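Local coordinates for protein 11R-lipoxygenase (Gersemia fruticosa, PDB 3VF1) that is a calcium-regulated, iron-containing lipoxygenase that probably adds molecular oxygen to polyunsaturated fatty acids at carbon 11 with R stereochemistry, at residues L164-G168 with G179-A183; C396-E401 with I428-N432; L420-H424 with L564-V568. All blocks are in the same frame, centred on the assembly; numbering follows the deposited sequence.

Contact 1: residues L164-G168 with G179-A183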
loop_
_atom_site.group_PDB
_atom_site.type_symbol
_atom_site.label_atom_id
_atom_site.label_comp_id
_atom_site.label_asym_id
_atom_site.label_seq_id
_atom_site.Cartn_x
_atom_site.Cartn_y
_atom_site.Cartn_z
ATOM N N LEU A 164 15.662 -9.889 -15.982
ATOM C CA LEU A 164 14.586 -8.945 -16.259
ATOM C C LEU A 164 14.325 -8.015 -15.080
ATOM O O LEU A 164 13.902 -6.872 -15.265
ATOM C CB LEU A 164 13.301 -9.701 -16.605
ATOM C CG LEU A 164 13.364 -10.588 -17.850
ATOM C CD1 LEU A 164 12.056 -11.346 -18.031
ATOM C CD2 LEU A 164 13.682 -9.762 -19.087
ATOM N N TYR A 165 14.580 -8.506 -13.870
ATOM C CA TYR A 165 14.277 -7.752 -12.659
ATOM C C TYR A 165 15.540 -7.443 -11.861
ATOM O O TYR A 165 15.913 -8.186 -10.956
ATOM C CB TYR A 165 13.279 -8.528 -11.799
ATOM C CG TYR A 165 11.971 -8.814 -12.506
ATOM C CD1 TYR A 165 10.956 -7.868 -12.538
ATOM C CD2 TYR A 165 11.755 -10.027 -13.144
ATOM C CE1 TYR A 165 9.760 -8.122 -13.186
ATOM C CE2 TYR A 165 10.563 -10.292 -13.793
ATOM C CZ TYR A 165 9.569 -9.337 -13.811
ATOM O OH TYR A 165 8.381 -9.594 -14.458
ATOM N N LYS A 166 16.190 -6.336 -12.205
ATOM C CA LYS A 166 17.412 -5.910 -11.532
ATOM C C LYS A 166 17.097 -4.845 -10.490
ATOM O O LYS A 166 16.017 -4.254 -10.505
ATOM C CB LYS A 166 18.398 -5.337 -12.551
ATOM C CG LYS A 166 18.623 -6.216 -13.774
ATOM C CD LYS A 166 19.907 -7.025 -13.670
ATOM C CE LYS A 166 19.951 -7.854 -12.397
ATOM N NZ LYS A 166 21.028 -8.886 -12.446
ATOM N N TRP A 167 18.042 -4.601 -9.586
ATOM C CA TRP A 167 17.910 -3.516 -8.621
ATOM C C TRP A 167 18.276 -2.186 -9.274
ATOM O O TRP A 167 19.385 -2.014 -9.776
ATOM C CB TRP A 167 18.804 -3.760 -7.404
ATOM C CG TRP A 167 18.392 -4.938 -6.577
ATOM C CD1 TRP A 167 19.034 -6.137 -6.482
ATOM C CD2 TRP A 167 17.241 -5.030 -5.730
ATOM N NE1 TRP A 167 18.356 -6.971 -5.627
ATOM C CE2 TRP A 167 17.251 -6.314 -5.151
ATOM C CE3 TRP A 167 16.204 -4.151 -5.404
ATOM C CZ2 TRP A 167 16.265 -6.740 -4.265
ATOM C CZ3 TRP A 167 15.225 -4.577 -4.523
ATOM C CH2 TRP A 167 15.262 -5.861 -3.964
ATOM N N GLY A 168 17.334 -1.249 -9.264
ATOM C CA GLY A 168 17.531 0.047 -9.889
ATOM C C GLY A 168 18.689 0.839 -9.313
ATOM O O GLY A 168 19.051 0.680 -8.146
ATOM N N GLY A 179 15.509 -0.354 -1.685
ATOM C CA GLY A 179 15.824 -0.750 -3.043
ATOM C C GLY A 179 14.574 -0.707 -3.898
ATOM O O GLY A 179 13.459 -0.668 -3.377
ATOM N N PHE A 180 14.752 -0.712 -5.214
ATOM C CA PHE A 180 13.622 -0.661 -6.132
ATOM C C PHE A 180 13.975 -1.334 -7.450
ATOM O O PHE A 180 15.145 -1.585 -7.729
ATOM C CB PHE A 180 13.193 0.790 -6.371
ATOM C CG PHE A 180 14.306 1.684 -6.845
ATOM C CD1 PHE A 180 15.253 2.165 -5.956
ATOM C CD2 PHE A 180 14.396 2.053 -8.178
ATOM C CE1 PHE A 180 16.276 2.990 -6.387
ATOM C CE2 PHE A 180 15.415 2.880 -8.616
ATOM C CZ PHE A 180 16.356 3.351 -7.720
ATOM N N VAL A 181 12.960 -1.635 -8.253
ATOM C CA VAL A 181 13.176 -2.289 -9.537
ATOM C C VAL A 181 13.798 -1.317 -10.530
ATOM O O VAL A 181 13.563 -0.110 -10.458
ATOM C CB VAL A 181 11.859 -2.825 -10.133
ATOM C CG1 VAL A 181 10.981 -1.676 -10.616
ATOM C CG2 VAL A 181 12.148 -3.789 -11.273
ATOM N N ASP A 182 14.595 -1.848 -11.452
ATOM C CA ASP A 182 15.200 -1.037 -12.498
ATOM C C ASP A 182 14.237 -0.907 -13.673
ATOM O O ASP A 182 14.021 -1.861 -14.419
ATOM C CB ASP A 182 16.513 -1.664 -12.969
ATOM C CG ASP A 182 17.205 -0.837 -14.038
ATOM O OD1 ASP A 182 16.574 0.100 -14.571
ATOM O OD2 ASP A 182 18.380 -1.128 -14.350
ATOM N N ALA A 183 13.660 0.280 -13.826
ATOM C CA ALA A 183 12.741 0.554 -14.922
ATOM C C ALA A 183 12.617 2.057 -15.125
ATOM O O ALA A 183 12.417 2.805 -14.169
ATOM C CB ALA A 183 11.381 -0.057 -14.637
HETATM O O HOH W 1 17.562 -0.401 -6.026
#
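Trp167 and Val181 pair in an isolated beta bridge, a single paired step inside the long irregular segment between helix 148-164 and helix 208-213. Gly168 N donates to Phe180 O at 2.7 Å and Asp182 N to Lys166 O at 3.0 Å, and with the two chain directions 111° apart the bridge does not grow into a ladder.

Phe180 turns its ring onto Gly168. Its CG is wedged between backbone N and carbonyl carbon (chi1 55°), a crowded position that brings the ring round to the glycine. There Gly168 CA sits over one face as a CH-pi contact, 4.2 Å from the ring centroid. A CB on this glycine would run into Phe180 CE2. An alanine in place of Phe180 would probably strip the cover from Gly168 CA and open a gap beside the bridge.

Trp167 meets the same residue differently: Phe180 N lies in the indole plane, at the ring edge, and Trp167 CE3 comes within 3.6 Å of Phe180 O, while CZ3 of the same ring lies 4.0 Å from Gly179 C. Outside the bridge, Trp167 NE1 is held by Asp533, and Val405 and Arg409 of helix 369-410 also touch the indole. Farther along, Val181 CG2 reaches the edge of the Tyr165 ring, 4.4 Å from CD1, while that ring stacks on Trp408 of helix 369-410. Lys166 and Asp182 meet through their CB atoms, the amine leading away from the carboxylate.

A water closes the glycine end, donating a hydrogen bond to Gly168 O at 2.8 Å and accepting one from Phe180 N at 2.9 Å.

Contact 2: residues C396-E401 with I428-N432. With FE2 (Fe (II) ion), chain E.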
loop_
_atom_site.group_PDB
_atom_site.type_symbol
_atom_site.label_atom_id
_atom_site.label_comp_id
_atom_site.label_asym_id
_atom_site.label_seq_id
_atom_site.Cartn_x
_atom_site.Cartn_y
_atom_site.Cartn_z
ATOM N N CYS A 396 4.589 2.388 2.931
ATOM C CA CYS A 396 3.773 1.399 2.229
ATOM C C CYS A 396 4.340 1.095 0.845
ATOM O O CYS A 396 4.785 -0.023 0.582
ATOM C CB CYS A 396 2.317 1.863 2.101
ATOM S SG CYS A 396 1.377 1.866 3.645
ATOM N N HIS A 397 4.322 2.090 -0.034
ATOM C CA HIS A 397 4.745 1.889 -1.416
ATOM C C HIS A 397 6.210 1.457 -1.522
ATOM O O HIS A 397 6.504 0.374 -2.027
ATOM C CB HIS A 397 4.508 3.159 -2.242
ATOM C CG HIS A 397 3.077 3.370 -2.630
ATOM N ND1 HIS A 397 2.641 3.290 -3.935
ATOM C CD2 HIS A 397 1.982 3.653 -1.885
ATOM C CE1 HIS A 397 1.340 3.518 -3.978
ATOM N NE2 HIS A 397 0.916 3.740 -2.748
ATOM N N LEU A 398 7.122 2.299 -1.048
ATOM C CA LEU A 398 8.550 2.067 -1.253
ATOM C C LEU A 398 9.116 0.934 -0.392
ATOM O O LEU A 398 9.964 0.172 -0.851
ATOM C CB LEU A 398 9.337 3.357 -1.006
ATOM C CG LEU A 398 8.948 4.539 -1.901
ATOM C CD1 LEU A 398 9.879 5.718 -1.668
ATOM C CD2 LEU A 398 8.948 4.141 -3.370
ATOM N N MET A 399 8.652 0.819 0.847
ATOM C CA MET A 399 9.176 -0.198 1.759
ATOM C C MET A 399 8.737 -1.612 1.378
ATOM O O MET A 399 9.369 -2.590 1.777
ATOM C CB MET A 399 8.757 0.107 3.201
ATOM C CG MET A 399 9.588 1.196 3.870
ATOM S SD MET A 399 11.287 0.682 4.207
ATOM C CE MET A 399 11.043 -0.496 5.536
ATOM N N MET A 400 7.663 -1.726 0.606
ATOM C CA MET A 400 7.145 -3.037 0.221
ATOM C C MET A 400 7.642 -3.495 -1.148
ATOM O O MET A 400 7.594 -4.683 -1.457
ATOM C CB MET A 400 5.614 -3.033 0.228
ATOM C CG MET A 400 4.989 -3.005 1.615
ATOM S SD MET A 400 5.493 -4.394 2.644
ATOM C CE MET A 400 6.715 -3.618 3.696
ATOM N N GLU A 401 8.121 -2.564 -1.967
ATOM C CA GLU A 401 8.540 -2.900 -3.325
ATOM C C GLU A 401 9.657 -3.950 -3.355
ATOM O O GLU A 401 9.626 -4.864 -4.180
ATOM C CB GLU A 401 8.981 -1.647 -4.084
ATOM C CG GLU A 401 9.279 -1.899 -5.554
ATOM C CD GLU A 401 9.749 -0.655 -6.278
ATOM O OE1 GLU A 401 9.619 0.454 -5.715
ATOM O OE2 GLU A 401 10.253 -0.786 -7.414
ATOM N N ILE A 428 2.637 -3.392 -7.537
ATOM C CA ILE A 428 3.422 -2.437 -6.759
ATOM C C ILE A 428 4.590 -1.861 -7.560
ATOM O O ILE A 428 4.931 -0.689 -7.411
ATOM C CB ILE A 428 3.948 -3.055 -5.443
ATOM C CG1 ILE A 428 4.471 -1.951 -4.520
ATOM C CG2 ILE A 428 5.030 -4.089 -5.724
ATOM C CD1 ILE A 428 4.815 -2.426 -3.125
ATOM N N MET A 429 5.204 -2.678 -8.408
ATOM C CA MET A 429 6.322 -2.215 -9.225
ATOM C C MET A 429 5.859 -1.196 -10.263
ATOM O O MET A 429 6.523 -0.184 -10.491
ATOM C CB MET A 429 7.018 -3.389 -9.914
ATOM C CG MET A 429 8.038 -4.098 -9.035
ATOM S SD MET A 429 8.867 -5.477 -9.859
ATOM C CE MET A 429 7.517 -6.634 -10.031
ATOM N N ALA A 430 4.718 -1.465 -10.889
ATOM C CA ALA A 430 4.165 -0.553 -11.884
ATOM C C ALA A 430 3.886 0.825 -11.288
ATOM O O ALA A 430 4.352 1.838 -11.812
ATOM C CB ALA A 430 2.893 -1.136 -12.485
ATOM N N ILE A 431 3.130 0.862 -10.193
ATOM C CA ILE A 431 2.718 2.130 -9.596
ATOM C C ILE A 431 3.901 2.927 -9.046
ATOM O O ILE A 431 3.915 4.155 -9.125
ATOM C CB ILE A 431 1.675 1.931 -8.470
ATOM C CG1 ILE A 431 1.123 3.281 -8.007
ATOM C CG2 ILE A 431 2.284 1.190 -7.286
ATOM C CD1 ILE A 431 0.492 4.105 -9.112
ATOM N N ASN A 432 4.890 2.234 -8.490
ATOM C CA ASN A 432 6.063 2.903 -7.932
ATOM C C ASN A 432 6.959 3.492 -9.014
ATOM O O ASN A 432 7.594 4.524 -8.808
ATOM C CB ASN A 432 6.870 1.944 -7.059
ATOM C CG ASN A 432 6.266 1.764 -5.685
ATOM O OD1 ASN A 432 5.127 2.161 -5.435
ATOM N ND2 ASN A 432 7.028 1.164 -4.782
HETATM FE FE FE2 E . -1.175 4.226 -2.532
HETATM O O HOH W 2 -2.135 5.881 -3.891
#
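The non-heme iron site of the lipoxygenase fold and its second shell meet here, where His397 of the long helix 369-410 is gripped by Asn432 of helix 428-438. His397 NE2 binds the iron at 2.2 Å; His392, His575, Asn579, the C-terminal carboxylate of Ile698 and a water complete the sphere. The helix carries a wider pi-type turn at 396-398, where this ligand sits. The two short segments cross at -130° with their axes 10.0 Å apart.

On the far side of the imidazole from the metal, His397 ND1 donates to Asn432 OD1 over 3.1 Å. The acceptor lies in the ring plane, at the edge, and the bond runs nearly along the C=O axis of the amide. Ring and amide are close to coplanar, and with ND1 and NE2 both engaged the imidazole is probably restrained from turning; ND1 as donor fits NE2 as metal ligand.

The amide nitrogen is held from two directions, with both acceptors in the amide plane. Asn432 ND2 gives one hydrogen to His397 O at 2.9 Å, entering from well above that carbonyl plane. It gives the other to Glu401 OE1 at 2.8 Å, nearly straight at 171°. Glu401 reaches this point because its chain is extended, with CG anti to the backbone N (chi1 -173°), and the carboxylate stands steeply to the amide. Its OE2 forms a salt bridge with Arg436 and probably accepts a hydrogen bond from Val181 N, which is likely to help hold the carboxylate, and with it Asn432.

Ile431 supplies an apolar neighbour for the imidazole, CG2 lying 4.0 Å from His397 ND1. Beside this polar group Ile428 CD1 packs on helix 369-410, 3.5 Å from Met400 CB and 3.4 Å from His397 O.

Contact 3: residues L420-H424 with L564-V568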
loop_
_atom_site.group_PDB
_atom_site.type_symbol
_atom_site.label_atom_id
_atom_site.label_comp_id
_atom_site.label_asym_id
_atom_site.label_seq_id
_atom_site.Cartn_x
_atom_site.Cartn_y
_atom_site.Cartn_z
ATOM N N LEU A 420 1.940 -17.495 -2.306
ATOM C CA LEU A 420 1.337 -16.788 -1.185
ATOM C C LEU A 420 1.354 -15.278 -1.401
ATOM O O LEU A 420 0.337 -14.605 -1.234
ATOM C CB LEU A 420 2.080 -17.126 0.109
ATOM C CG LEU A 420 1.552 -16.447 1.375
ATOM C CD1 LEU A 420 0.155 -16.950 1.716
ATOM C CD2 LEU A 420 2.505 -16.665 2.537
ATOM N N LEU A 421 2.516 -14.753 -1.777
ATOM C CA LEU A 421 2.716 -13.312 -1.870
ATOM C C LEU A 421 2.217 -12.715 -3.180
ATOM O O LEU A 421 1.938 -11.519 -3.250
ATOM C CB LEU A 421 4.201 -12.981 -1.710
ATOM C CG LEU A 421 4.835 -13.330 -0.363
ATOM C CD1 LEU A 421 6.305 -12.940 -0.353
ATOM C CD2 LEU A 421 4.088 -12.650 0.770
ATOM N N TYR A 422 2.103 -13.539 -4.215
ATOM C CA TYR A 422 1.824 -13.028 -5.555
ATOM C C TYR A 422 0.646 -12.053 -5.599
ATOM O O TYR A 422 0.781 -10.944 -6.116
ATOM C CB TYR A 422 1.587 -14.169 -6.546
ATOM C CG TYR A 422 1.389 -13.674 -7.958
ATOM C CD1 TYR A 422 2.473 -13.305 -8.739
ATOM C CD2 TYR A 422 0.118 -13.557 -8.506
ATOM C CE1 TYR A 422 2.302 -12.843 -10.026
ATOM C CE2 TYR A 422 -0.064 -13.096 -9.796
ATOM C CZ TYR A 422 1.034 -12.741 -10.550
ATOM O OH TYR A 422 0.862 -12.280 -11.834
ATOM N N PRO A 423 -0.514 -12.457 -5.060
ATOM C CA PRO A 423 -1.682 -11.572 -5.145
ATOM C C PRO A 423 -1.527 -10.287 -4.332
ATOM O O PRO A 423 -2.241 -9.316 -4.587
ATOM C CB PRO A 423 -2.817 -12.429 -4.576
ATOM C CG PRO A 423 -2.144 -13.438 -3.716
ATOM C CD PRO A 423 -0.822 -13.717 -4.361
ATOM N N HIS A 424 -0.602 -10.279 -3.379
ATOM C CA HIS A 424 -0.441 -9.140 -2.481
ATOM C C HIS A 424 0.620 -8.146 -2.952
ATOM O O HIS A 424 0.597 -6.982 -2.556
ATOM C CB HIS A 424 -0.109 -9.632 -1.075
ATOM C CG HIS A 424 -1.189 -10.466 -0.464
ATOM N ND1 HIS A 424 -2.417 -9.949 -0.113
ATOM C CD2 HIS A 424 -1.231 -11.781 -0.148
ATOM C CE1 HIS A 424 -3.168 -10.910 0.394
ATOM N NE2 HIS A 424 -2.471 -12.032 0.386
ATOM N N LEU A 564 6.399 -12.501 6.752
ATOM C CA LEU A 564 5.412 -12.576 5.680
ATOM C C LEU A 564 4.096 -11.932 6.103
ATOM O O LEU A 564 3.388 -11.353 5.281
ATOM C CB LEU A 564 5.178 -14.030 5.269
ATOM C CG LEU A 564 6.383 -14.739 4.644
ATOM C CD1 LEU A 564 6.074 -16.208 4.414
ATOM C CD2 LEU A 564 6.789 -14.067 3.345
ATOM N N THR A 565 3.770 -12.036 7.388
ATOM C CA THR A 565 2.576 -11.397 7.922
ATOM C C THR A 565 2.685 -9.886 7.745
ATOM O O THR A 565 1.721 -9.223 7.361
ATOM C CB THR A 565 2.378 -11.722 9.414
ATOM O OG1 THR A 565 2.133 -13.126 9.575
ATOM C CG2 THR A 565 1.203 -10.946 9.987
ATOM N N VAL A 566 3.869 -9.349 8.025
ATOM C CA VAL A 566 4.132 -7.926 7.848
ATOM C C VAL A 566 3.864 -7.495 6.411
ATOM O O VAL A 566 3.236 -6.464 6.174
ATOM C CB VAL A 566 5.591 -7.575 8.213
ATOM C CG1 VAL A 566 5.983 -6.220 7.637
ATOM C CG2 VAL A 566 5.783 -7.593 9.722
ATOM N N VAL A 567 4.340 -8.285 5.457
ATOM C CA VAL A 567 4.207 -7.944 4.046
ATOM C C VAL A 567 2.746 -7.956 3.603
ATOM O O VAL A 567 2.267 -7.005 2.989
ATOM C CB VAL A 567 5.009 -8.911 3.153
ATOM C CG1 VAL A 567 4.770 -8.604 1.681
ATOM C CG2 VAL A 567 6.490 -8.827 3.478
ATOM N N VAL A 568 2.042 -9.039 3.916
ATOM C CA VAL A 568 0.649 -9.186 3.509
ATOM C C VAL A 568 -0.221 -8.106 4.147
ATOM O O VAL A 568 -1.118 -7.554 3.505
ATOM C CB VAL A 568 0.094 -10.575 3.893
ATOM C CG1 VAL A 568 -1.404 -10.649 3.618
ATOM C CG2 VAL A 568 0.828 -11.668 3.136
#
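The imidazole of His424 has Val568 CG1 over one face, set almost above the ring centre: the methyl carbon is 3.7 Å from the centroid and only 12° off the ring normal, a well-centred CH-pi contact. Both ring nitrogens are used outside this pair, ND1 with Asn694 O and NE2 with Tyr645 OH, so the buried ring is satisfied in its polar atoms and held against rotation while the valine covers it.

Val568 divides its two branches. CG1 stands anti to the backbone N (chi1 173°) and takes the ring face, whereas CG2 touches two residues, approaching His424 CD2 at 3.9 Å and Leu421 CD2 at 4.1 Å. The valine thus fits between ring and leucine.

Away from the histidine the interface is purely aliphatic, with no hydrogen bond between the segments. Leu421 crosses Leu564 at about a right angle, and the methyls CD1 of Leu421 and CD2 of Leu564 lie 3.9 Å apart. The other methyl of Leu421, CD2, also reaches Val567 CG1 at 4.2 Å. The preceding residue, Leu420, brings its CD2 to 4.1 Å from Leu564 CD1.

The segment 420-424 is kinked around Pro423, whose nitrogen has no hydrogen to give; His424 N instead bonds to Leu421 O at 2.8 Å. The CB of His424 points toward helix 557-579, and the CA atoms of the two segments come nearest at His424 and Val568.

The short axes run 24° apart in the same sense, 10.5 Å from each other. Trp530 of helix 525-538 rests on both Leu421 and Leu564, while helix 491-514 adds Phe506 against Leu420 and Ile503 against Val568, so the pair is enclosed within the helical core of the catalytic domain.

Overall arrangement
Contact 1 comes first along the chain, in the irregular segment ahead of helix 208-213; contacts 2 and 3 follow and interleave, since helices 369-410, 416-425 and 428-438 are consecutive and helix 557-579 returns much later. Contact 2 lies between the others, its centre 12 Å from that of contact 1 and 13 Å from that of contact 3. It joins contact 1 through Glu401 and touches contact 3 where Met400 packs on Val567. Contacts 1 and 3 do not touch. Contact 1, a partly buried loop, thus touches the second shell of the iron site, while contacts 2 and 3 join helices 369-410 and 557-579, which carry His397 and His575, to their neighbours.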